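Local structure of acid phosphatase (Bacillus anthracis, 2I33) at residues Y122-K127 with I151-P156; E57-I62 with G117-Y122. The protein is a class C acid phosphatase of the HAD superfamily that probably hydrolyses phosphomonoesters with the help of a bound magnesium ion. One frame throughout, in Å; residues are numbered along the deposited sequence.

Contact 1 (Y122-K127 with I151-P156); sequences YISNRK and ILLQDP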
loop_
_atom_site.group_PDB
_atom_site.type_symbol
_atom_site.label_atom_id
_atom_site.label_comp_id
_atom_site.label_asym_id
_atom_site.label_seq_id
_atom_site.Cartn_x
_atom_site.Cartn_y
_atom_site.Cartn_z
ATOM N N TYR A 122 14.681 -10.424 12.399
ATOM C CA TYR A 122 14.688 -9.845 11.063
ATOM C C TYR A 122 14.998 -10.983 10.101
ATOM O O TYR A 122 16.144 -11.382 9.960
ATOM C CB TYR A 122 15.747 -8.756 10.926
ATOM C CG TYR A 122 15.656 -7.662 11.966
ATOM C CD1 TYR A 122 14.752 -6.644 11.842
ATOM C CD2 TYR A 122 16.492 -7.660 13.088
ATOM C CE1 TYR A 122 14.671 -5.636 12.768
ATOM C CE2 TYR A 122 16.404 -6.669 14.025
ATOM C CZ TYR A 122 15.496 -5.652 13.859
ATOM O OH TYR A 122 15.410 -4.645 14.787
ATOM N N ILE A 123 13.969 -11.488 9.417
ATOM C CA ILE A 123 14.135 -12.573 8.468
ATOM C C ILE A 123 14.086 -11.934 7.087
ATOM O O ILE A 123 13.044 -11.494 6.654
ATOM C CB ILE A 123 13.048 -13.640 8.651
ATOM C CG1 ILE A 123 13.117 -14.186 10.082
ATOM C CG2 ILE A 123 13.238 -14.762 7.624
ATOM C CD1 ILE A 123 12.040 -15.199 10.430
ATOM N N SER A 124 15.230 -11.933 6.413
ATOM C CA SER A 124 15.442 -11.164 5.193
ATOM C C SER A 124 16.168 -11.996 4.161
ATOM O O SER A 124 17.014 -12.810 4.517
ATOM C CB SER A 124 16.300 -9.948 5.533
ATOM O OG SER A 124 16.862 -9.373 4.376
ATOM N N ASN A 125 15.836 -11.816 2.881
ATOM C CA ASN A 125 16.536 -12.505 1.813
ATOM C C ASN A 125 17.766 -11.786 1.249
ATOM O O ASN A 125 18.311 -12.194 0.223
ATOM C CB ASN A 125 15.557 -12.951 0.727
ATOM C CG ASN A 125 14.610 -14.016 1.234
ATOM O OD1 ASN A 125 14.857 -14.590 2.286
ATOM N ND2 ASN A 125 13.540 -14.292 0.492
ATOM N N ARG A 126 18.263 -10.792 1.988
ATOM C CA ARG A 126 19.676 -10.462 1.855
ATOM C C ARG A 126 20.485 -11.735 2.065
ATOM O O ARG A 126 20.054 -12.670 2.770
ATOM C CB ARG A 126 20.084 -9.409 2.865
ATOM C CG ARG A 126 19.511 -8.051 2.577
ATOM C CD ARG A 126 19.655 -7.141 3.733
ATOM N NE ARG A 126 19.213 -5.818 3.325
ATOM C CZ ARG A 126 19.905 -4.696 3.451
ATOM N NH1 ARG A 126 21.093 -4.684 4.019
ATOM N NH2 ARG A 126 19.404 -3.572 2.956
ATOM N N LYS A 127 21.648 -11.768 1.429
ATOM C CA LYS A 127 22.518 -12.923 1.468
ATOM C C LYS A 127 23.251 -12.952 2.804
ATOM O O LYS A 127 23.591 -11.926 3.363
ATOM C CB LYS A 127 23.506 -12.848 0.312
ATOM C CG LYS A 127 22.840 -12.771 -1.078
ATOM C CD LYS A 127 23.864 -12.646 -2.210
ATOM C CE LYS A 127 24.382 -11.215 -2.361
ATOM N NZ LYS A 127 25.211 -11.023 -3.586
ATOM N N ILE A 151 19.270 -11.423 13.170
ATOM C CA ILE A 151 19.185 -11.124 11.736
ATOM C C ILE A 151 19.430 -12.413 10.969
ATOM O O ILE A 151 20.564 -12.895 10.927
ATOM C CB ILE A 151 20.238 -10.097 11.342
ATOM C CG1 ILE A 151 20.063 -8.791 12.125
ATOM C CG2 ILE A 151 20.164 -9.831 9.833
ATOM C CD1 ILE A 151 21.319 -7.948 12.163
ATOM N N LEU A 152 18.357 -12.991 10.420
ATOM C CA LEU A 152 18.387 -14.326 9.826
ATOM C C LEU A 152 18.301 -14.163 8.325
ATOM O O LEU A 152 17.222 -14.007 7.759
ATOM C CB LEU A 152 17.248 -15.204 10.366
ATOM C CG LEU A 152 17.094 -15.178 11.892
ATOM C CD1 LEU A 152 16.014 -16.145 12.375
ATOM C CD2 LEU A 152 18.417 -15.463 12.534
ATOM N N LEU A 153 19.466 -14.168 7.690
ATOM C CA LEU A 153 19.551 -13.914 6.259
ATOM C C LEU A 153 19.466 -15.209 5.479
ATOM O O LEU A 153 19.468 -16.309 6.068
ATOM C CB LEU A 153 20.829 -13.135 5.933
ATOM C CG LEU A 153 20.982 -11.806 6.669
ATOM C CD1 LEU A 153 22.212 -11.027 6.208
ATOM C CD2 LEU A 153 19.731 -10.985 6.499
ATOM N N GLN A 154 19.383 -15.086 4.149
ATOM C CA GLN A 154 19.151 -16.247 3.291
ATOM C C GLN A 154 20.442 -16.941 2.876
ATOM O O GLN A 154 21.374 -16.328 2.343
ATOM C CB GLN A 154 18.334 -15.853 2.055
ATOM C CG GLN A 154 17.768 -17.048 1.261
ATOM C CD GLN A 154 16.775 -16.606 0.201
ATOM O OE1 GLN A 154 17.095 -15.754 -0.636
ATOM N NE2 GLN A 154 15.554 -17.126 0.261
ATOM N N ASP A 155 20.483 -18.243 3.123
ATOM C CA ASP A 155 21.592 -19.057 2.657
ATOM C C ASP A 155 21.532 -19.190 1.149
ATOM O O ASP A 155 20.452 -19.126 0.563
ATOM C CB ASP A 155 21.502 -20.436 3.293
ATOM C CG ASP A 155 21.806 -20.400 4.762
ATOM O OD1 ASP A 155 22.915 -19.944 5.109
ATOM O OD2 ASP A 155 20.946 -20.820 5.570
ATOM N N PRO A 156 22.698 -19.372 0.506
ATOM C CA PRO A 156 22.681 -19.694 -0.923
ATOM C C PRO A 156 21.898 -20.994 -1.123
ATOM O O PRO A 156 22.107 -21.935 -0.377
ATOM C CB PRO A 156 24.157 -19.886 -1.276
ATOM C CG PRO A 156 24.945 -19.390 -0.115
ATOM C CD PRO A 156 24.055 -19.326 1.075
HETATM O O HOH W 1 19.522 -14.339 -1.015
#
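Asn125 and Gln154 lay their side-chain amides over one another, the planes 14° apart, with Asn125 CG 3.4 Å from Gln154 NE2; this is a stack and not an amide-to-amide hydrogen bond. Gln154 reaches it with CG anti to its backbone N (chi1 -167°) and an extended chain beyond. A water donates to both Gln154 OE1 and Asn125 O, while Asn125 OD1 accepts from Arg164 and Gln154 NE2 donates to Gly160 O; these bonds, with the water, probably fix how both amides are turned. Before this pair the strands run parallel: Leu152 N gives a bond of 2.8 Å to Tyr122 O, and Ser124 N one of 3.2 Å to Leu152 O. The register then slips by two residues in a beta bulge, where Gln154 N lies near Ser124 O at too poor an angle to bond it and instead donates to Arg126 O at 2.9 Å, almost straight. An ST turn sits within the bulge, Ser124 OG accepting from Arg126 N at 3.1 Å. Leu153 fills the bend, its CD2 3.7 Å from Ser124 CB and its CD1 beside Lys127 O. The turned chain sends Arg126 to a salt bridge with Asp67, one of the magnesium ligands, and to Thr134, consistent with second-shell positioning of the metal site. On the face of Tyr122 and Ile151, Tyr122 CD2 meets Ile151 CG1 at 3.9 Å; Ile123 and Leu152 line the other. Helix 131-141 of the beta-alpha-beta unit packs on Ile151 and Leu153, and helix 162-171 packs on Ile123, Leu152 and Gln154.

Contact 2 (E57-I62 with G117-Y122); sequences EKKPAI and GVDIYY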
loop_
_atom_site.group_PDB
_atom_site.type_symbol
_atom_site.label_atom_id
_atom_site.label_comp_id
_atom_site.label_asym_id
_atom_site.label_seq_id
_atom_site.Cartn_x
_atom_site.Cartn_y
_atom_site.Cartn_z
ATOM N N GLU A 57 2.386 -19.361 25.022
ATOM C CA GLU A 57 2.955 -20.552 25.636
ATOM C C GLU A 57 4.457 -20.345 25.716
ATOM O O GLU A 57 5.064 -20.584 26.740
ATOM N N LYS A 58 5.046 -19.863 24.617
ATOM C CA LYS A 58 6.480 -19.597 24.564
ATOM C C LYS A 58 6.759 -18.095 24.585
ATOM O O LYS A 58 5.858 -17.273 24.427
ATOM C CB LYS A 58 7.097 -20.192 23.292
ATOM C CG LYS A 58 6.859 -21.675 23.055
ATOM C CD LYS A 58 7.514 -22.085 21.713
ATOM C CE LYS A 58 7.354 -23.576 21.465
ATOM N NZ LYS A 58 7.708 -24.000 20.076
ATOM N N LYS A 59 8.032 -17.769 24.755
ATOM C CA LYS A 59 8.521 -16.407 24.743
ATOM C C LYS A 59 7.997 -15.726 23.474
ATOM O O LYS A 59 8.107 -16.279 22.396
ATOM C CB LYS A 59 10.039 -16.466 24.759
ATOM C CG LYS A 59 10.807 -15.207 24.485
ATOM C CD LYS A 59 10.743 -14.196 25.595
ATOM C CE LYS A 59 11.809 -13.134 25.389
ATOM N NZ LYS A 59 13.140 -13.768 25.260
ATOM N N PRO A 60 7.370 -14.551 23.607
ATOM C CA PRO A 60 6.878 -13.942 22.380
ATOM C C PRO A 60 7.988 -13.439 21.456
ATOM O O PRO A 60 9.031 -12.957 21.907
ATOM C CB PRO A 60 6.023 -12.767 22.880
ATOM C CG PRO A 60 6.467 -12.528 24.272
ATOM C CD PRO A 60 7.024 -13.778 24.811
ATOM N N ALA A 61 7.733 -13.524 20.157
ATOM C CA ALA A 61 8.586 -12.882 19.164
ATOM C C ALA A 61 7.753 -12.229 18.077
ATOM O O ALA A 61 6.576 -12.532 17.906
ATOM C CB ALA A 61 9.522 -13.859 18.525
ATOM N N ILE A 62 8.386 -11.316 17.379
ATOM C CA ILE A 62 7.869 -10.847 16.105
ATOM C C ILE A 62 8.940 -11.038 15.055
ATOM O O ILE A 62 10.134 -11.154 15.368
ATOM C CB ILE A 62 7.435 -9.371 16.140
ATOM C CG1 ILE A 62 8.641 -8.456 16.353
ATOM C CG2 ILE A 62 6.334 -9.188 17.202
ATOM C CD1 ILE A 62 8.285 -7.005 16.216
ATOM N N GLY A 117 9.977 -6.549 26.167
ATOM C CA GLY A 117 10.699 -7.780 26.350
ATOM C C GLY A 117 10.480 -8.808 25.257
ATOM O O GLY A 117 10.795 -9.997 25.450
ATOM N N VAL A 118 9.955 -8.355 24.128
ATOM C CA VAL A 118 9.625 -9.219 23.007
ATOM C C VAL A 118 10.842 -9.281 22.083
ATOM O O VAL A 118 11.386 -8.248 21.660
ATOM C CB VAL A 118 8.376 -8.701 22.256
ATOM C CG1 VAL A 118 8.129 -9.478 20.952
ATOM C CG2 VAL A 118 7.140 -8.735 23.157
ATOM N N ASP A 119 11.232 -10.493 21.735
ATOM C CA ASP A 119 12.311 -10.693 20.795
ATOM C C ASP A 119 11.908 -10.343 19.364
ATOM O O ASP A 119 10.786 -10.587 18.930
ATOM C CB ASP A 119 12.829 -12.139 20.840
ATOM C CG ASP A 119 13.744 -12.404 22.033
ATOM O OD1 ASP A 119 14.465 -11.455 22.431
ATOM O OD2 ASP A 119 13.761 -13.563 22.541
ATOM N N ILE A 120 12.859 -9.768 18.644
ATOM C CA ILE A 120 12.670 -9.384 17.253
ATOM C C ILE A 120 13.559 -10.244 16.383
ATOM O O ILE A 120 14.753 -10.397 16.659
ATOM C CB ILE A 120 13.076 -7.916 17.070
ATOM C CG1 ILE A 120 12.173 -7.039 17.955
ATOM C CG2 ILE A 120 13.041 -7.506 15.605
ATOM C CD1 ILE A 120 12.733 -5.668 18.198
ATOM N N TYR A 121 12.985 -10.804 15.317
ATOM C CA TYR A 121 13.762 -11.502 14.297
ATOM C C TYR A 121 13.567 -10.848 12.969
ATOM O O TYR A 121 12.448 -10.668 12.518
ATOM C CB TYR A 121 13.411 -12.967 14.232
ATOM C CG TYR A 121 13.844 -13.546 15.536
ATOM C CD1 TYR A 121 15.164 -13.903 15.742
ATOM C CD2 TYR A 121 12.964 -13.623 16.609
ATOM C CE1 TYR A 121 15.588 -14.369 16.978
ATOM C CE2 TYR A 121 13.360 -14.078 17.820
ATOM C CZ TYR A 121 14.666 -14.454 18.013
ATOM O OH TYR A 121 15.039 -14.921 19.254
ATOM N N TYR A 122 14.681 -10.424 12.399
ATOM C CA TYR A 122 14.688 -9.845 11.063
ATOM C C TYR A 122 14.998 -10.983 10.101
ATOM O O TYR A 122 16.144 -11.382 9.960
ATOM C CB TYR A 122 15.747 -8.756 10.926
ATOM C CG TYR A 122 15.656 -7.662 11.966
ATOM C CD1 TYR A 122 14.752 -6.644 11.842
ATOM C CD2 TYR A 122 16.492 -7.660 13.088
ATOM C CE1 TYR A 122 14.671 -5.636 12.768
ATOM C CE2 TYR A 122 16.404 -6.669 14.025
ATOM C CZ TYR A 122 15.496 -5.652 13.859
ATOM O OH TYR A 122 15.410 -4.645 14.787
#
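Ile62 is wedged against two residues of 117-122: its CG1 lies 4.1 Å from Ile120 CG1, the two side chains side by side and pointing the same way, and its CG2 meets Val118 CG1, these side chains crossing at about a right angle. A chi1 of 66°, which sets CG1 between the backbone N and the carbonyl carbon, turns the branches to these two partners. Phe109 and Thr113 of helix 106-115 and Leu48 of helix 31-54 close over Ile62. The backbones behind these side chains form the parallel ladder of the HAD Rossmann-like sheet, Ile62 N bonding Asp119 O at 2.9 Å and Tyr121 N bonding Ile62 O at 2.9 Å, both nearly straight. On the other face Ala61 CB comes to the edge of the Tyr121 ring, in its plane, 3.9 Å from CE2. Toward the start of the strands the backbone pairing weakens, Asp119 N reaching Pro60 O at 3.3 Å, although Pro60 CG still packs on Val118 CG2 at 4.0 Å. At the solvent side Lys59, bent at chi2 and chi4, brings NZ to Asp119 OD2 in a 2.8 Å salt bridge, approaching from above the carboxylate plane. His172 NE2 bonds that same oxygen, while Gly117, in the Schellman motif after helix 106-115, offers its carbonyl O near Lys59 CE.

Overall arrangement
Strand 119-125 serves both contacts, pairing with 59-64 in contact 2 and with the sheet-edge strand 151-154 in contact 1; Tyr122 belongs to both, and Leu152 CD1 touches Tyr121 CD1 between them. Their centres lie about 18 Å apart, with contact 1 nearer the chain centre. Contact 1 is the more buried and stands at the C-terminal end of the strand, close to the magnesium site, where regular pairing gives way to a bulge, stacked amides and an arginine salt-bridged to a magnesium ligand. Contact 2 sits toward the strands' N-terminal ends: regular ladder bonds and branched apolar side chains under two helices give way to a lysine-aspartate pair at the surface.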